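Local coordinates for CBIX (Paracoccus pantotrophus, PDB 4CCS), which probably acts as the terminal chelatase of siroheme biosynthesis, inserting ferrous iron into sirohydrochlorin, at residues 113-118 / 172-177. Sequence-based numbering, arbitrary orientation.
Sequences QGWPLA and PERAIC
Trp115 and Arg174 have the nearest CA atoms across the two segments, 7.1 Å apart, and no hydrogen bond joins the segments. Gly114, with positive phi, ends helix 98-113 in a Schellman motif; in residues 172-177, Arg174 centres an inverse gamma turn with a weak bond from Ala175 N to Glu173 O. The contact is made by the Trp115 indole against the Arg174 and Ile176 side chains and the carbonyl oxygens of Glu173 and Ala175. The indole is sandwiched: Gln113 CB lies over one face, while Arg174 CG sits over the other in a CH-pi contact, 3.5 Å from the five-membered ring centroid and 4° off its normal. Extended from CG to NE, Arg174 runs on past the pyrrole side, bringing its NE 3.4 Å from Trp115 CD1, and its guanidinium plane is tilted 31° to the indole. Arg174 NH1 then reaches Pro116 CD at 3.4 Å. At the far end of the indole, Ile176 CG1 meets the ring edge at Trp115 CZ3, 3.8 Å away; Ala175 O lies obliquely 3.5 Å from the same Trp115 CZ3. An alanine in place of Trp115 would probably leave the aliphatic part of Arg174 without its aromatic platform and Ile176 CG1 without its ring-edge partner. The contact packs the loop between helix 98-113 and strand 121-126 against the start of strand 175-179, which pairs with 121-126 in a parallel sheet; Ile176 also touches Ala110 and Leu122.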
ATOM      1  N   GLN A 113       0.976   3.392  23.597  1.00 30.84           N
ATOM      2  CA  GLN A 113       0.187   2.502  24.456  1.00 30.65           C
ATOM      3  C   GLN A 113       0.888   2.149  25.775  1.00 35.96           C
ATOM      4  O   GLN A 113       0.251   1.603  26.684  1.00 35.40           O
ATOM      5  CB  GLN A 113      -0.165   1.209  23.702  1.00 31.82           C
ATOM      6  CG  GLN A 113      -1.125   1.379  22.526  1.00 33.20           C
ATOM      7  CD  GLN A 113      -2.412   2.082  22.909  1.00 44.07           C
ATOM      8  OE1 GLN A 113      -2.690   3.181  22.432  1.00 35.74           O
ATOM      9  NE2 GLN A 113      -3.218   1.500  23.794  1.00 39.56           N
ATOM     10  N   GLY A 114       2.204   2.418  25.866  1.00 32.72           N
ATOM     11  CA  GLY A 114       2.999   2.089  27.044  1.00 32.68           C
ATOM     12  C   GLY A 114       3.291   0.587  27.071  1.00 36.26           C
ATOM     13  O   GLY A 114       3.485   0.025  28.152  1.00 36.23           O
ATOM     14  N   TRP A 115       3.310  -0.064  25.880  1.00 30.57           N
ATOM     15  CA  TRP A 115       3.603  -1.493  25.754  1.00 29.32           C
ATOM     16  C   TRP A 115       5.020  -1.675  25.213  1.00 33.08           C
ATOM     17  O   TRP A 115       5.373  -0.991  24.242  1.00 31.83           O
ATOM     18  CB  TRP A 115       2.645  -2.190  24.759  1.00 27.65           C
ATOM     19  CG  TRP A 115       1.166  -2.082  25.018  1.00 28.03           C
ATOM     20  CD1 TRP A 115       0.540  -1.875  26.217  1.00 30.86           C
ATOM     21  CD2 TRP A 115       0.127  -2.279  24.050  1.00 27.22           C
ATOM     22  NE1 TRP A 115      -0.826  -1.871  26.044  1.00 29.97           N
ATOM     23  CE2 TRP A 115      -1.108  -2.139  24.725  1.00 31.31           C
ATOM     24  CE3 TRP A 115       0.120  -2.547  22.667  1.00 27.94           C
ATOM     25  CZ2 TRP A 115      -2.338  -2.247  24.060  1.00 30.38           C
ATOM     26  CZ3 TRP A 115      -1.097  -2.649  22.010  1.00 28.97           C
ATOM     27  CH2 TRP A 115      -2.307  -2.488  22.699  1.00 29.63           C
ATOM     28  N   PRO A 116       5.825  -2.616  25.787  1.00 30.24           N
ATOM     29  CA  PRO A 116       7.156  -2.881  25.225  1.00 29.73           C
ATOM     30  C   PRO A 116       6.943  -3.666  23.912  1.00 31.26           C
ATOM     31  O   PRO A 116       6.137  -4.603  23.867  1.00 28.95           O
ATOM     32  CB  PRO A 116       7.850  -3.719  26.304  1.00 31.72           C
ATOM     33  CG  PRO A 116       6.751  -4.367  27.048  1.00 36.71           C
ATOM     34  CD  PRO A 116       5.596  -3.401  27.016  1.00 32.11           C
ATOM     35  N   LEU A 117       7.625  -3.245  22.842  1.00 27.76           N
ATOM     36  CA  LEU A 117       7.479  -3.875  21.532  1.00 27.50           C
ATOM     37  C   LEU A 117       7.753  -5.383  21.568  1.00 31.70           C
ATOM     38  O   LEU A 117       7.001  -6.144  20.954  1.00 29.77           O
ATOM     39  CB  LEU A 117       8.326  -3.146  20.469  1.00 27.04           C
ATOM     40  CG  LEU A 117       8.042  -3.464  19.001  1.00 31.08           C
ATOM     41  CD1 LEU A 117       6.554  -3.309  18.668  1.00 31.13           C
ATOM     42  CD2 LEU A 117       8.872  -2.578  18.088  1.00 31.49           C
ATOM     43  N   ALA A 118       8.755  -5.820  22.369  1.00 29.21           N
ATOM     44  CA  ALA A 118       9.107  -7.238  22.512  1.00 29.15           C
ATOM     45  C   ALA A 118       7.981  -8.079  23.124  1.00 31.07           C
ATOM     46  O   ALA A 118       7.923  -9.277  22.867  1.00 31.24           O
ATOM     47  CB  ALA A 118      10.394  -7.392  23.323  1.00 30.13           C
ATOM     48  N   PRO A 172      -3.765 -11.723  22.289  1.00 27.71           N
ATOM     49  CA  PRO A 172      -3.897 -10.998  23.560  1.00 27.66           C
ATOM     50  C   PRO A 172      -4.325  -9.539  23.367  1.00 30.85           C
ATOM     51  O   PRO A 172      -4.432  -9.056  22.236  1.00 30.16           O
ATOM     52  CB  PRO A 172      -2.491 -11.091  24.166  1.00 29.53           C
ATOM     53  CG  PRO A 172      -1.594 -11.307  23.015  1.00 33.23           C
ATOM     54  CD  PRO A 172      -2.373 -12.165  22.078  1.00 28.62           C
ATOM     55  N   GLU A 173      -4.556  -8.836  24.481  1.00 26.93           N
ATOM     56  CA  GLU A 173      -4.911  -7.419  24.486  1.00 26.80           C
ATOM     57  C   GLU A 173      -3.756  -6.576  23.913  1.00 29.57           C
ATOM     58  O   GLU A 173      -4.005  -5.597  23.205  1.00 28.96           O
ATOM     59  CB  GLU A 173      -5.192  -6.975  25.919  1.00 28.72           C
ATOM     60  CG  GLU A 173      -6.650  -6.671  26.181  1.00 45.65           C
ATOM     61  CD  GLU A 173      -6.829  -5.844  27.436  1.00 67.54           C
ATOM     62  OE1 GLU A 173      -6.695  -6.415  28.543  1.00 53.42           O
ATOM     63  OE2 GLU A 173      -7.022  -4.613  27.313  1.00 68.17           O
ATOM     64  N   ARG A 174      -2.497  -6.966  24.223  1.00 25.51           N
ATOM     65  CA  ARG A 174      -1.296  -6.274  23.741  1.00 25.57           C
ATOM     66  C   ARG A 174      -0.953  -6.811  22.378  1.00 25.38           C
ATOM     67  O   ARG A 174      -0.133  -7.726  22.218  1.00 24.21           O
ATOM     68  CB  ARG A 174      -0.121  -6.394  24.731  1.00 27.08           C
ATOM     69  CG  ARG A 174      -0.264  -5.481  25.924  1.00 37.11           C
ATOM     70  CD  ARG A 174       0.865  -5.685  26.903  1.00 39.98           C
ATOM     71  NE  ARG A 174       0.755  -4.756  28.027  1.00 48.76           N
ATOM     72  CZ  ARG A 174       1.769  -4.397  28.803  1.00 57.36           C
ATOM     73  NH1 ARG A 174       2.982  -4.901  28.598  1.00 38.30           N
ATOM     74  NH2 ARG A 174       1.582  -3.534  29.791  1.00 44.75           N
ATOM     75  N   ALA A 175      -1.678  -6.290  21.394  1.00 21.26           N
ATOM     76  CA  ALA A 175      -1.562  -6.656  19.993  1.00 19.19           C
ATOM     77  C   ALA A 175      -1.818  -5.432  19.138  1.00 20.27           C
ATOM     78  O   ALA A 175      -2.599  -4.554  19.519  1.00 20.00           O
ATOM     79  CB  ALA A 175      -2.562  -7.759  19.648  1.00 20.03           C
ATOM     80  N   ILE A 176      -1.127  -5.349  17.996  1.00 15.70           N
ATOM     81  CA  ILE A 176      -1.265  -4.232  17.066  1.00 15.03           C
ATOM     82  C   ILE A 176      -1.506  -4.811  15.684  1.00 19.47           C
ATOM     83  O   ILE A 176      -0.731  -5.658  15.221  1.00 18.72           O
ATOM     84  CB  ILE A 176      -0.010  -3.299  17.050  1.00 17.73           C
ATOM     85  CG1 ILE A 176       0.229  -2.592  18.398  1.00 18.63           C
ATOM     86  CG2 ILE A 176      -0.076  -2.274  15.913  1.00 16.95           C
ATOM     87  CD1 ILE A 176       1.635  -2.046  18.600  1.00 24.54           C
ATOM     88  N   CYS A 177      -2.555  -4.314  15.016  1.00 15.39           N
ATOM     89  CA  CYS A 177      -2.860  -4.657  13.640  1.00 14.59           C
ATOM     90  C   CYS A 177      -2.531  -3.465  12.715  1.00 17.06           C
ATOM     91  O   CYS A 177      -3.064  -2.360  12.883  1.00 16.70           O
ATOM     92  CB  CYS A 177      -4.315  -5.096  13.484  1.00 15.14           C
ATOM     93  SG  CYS A 177      -4.782  -5.455  11.774  1.00 18.94           S
TER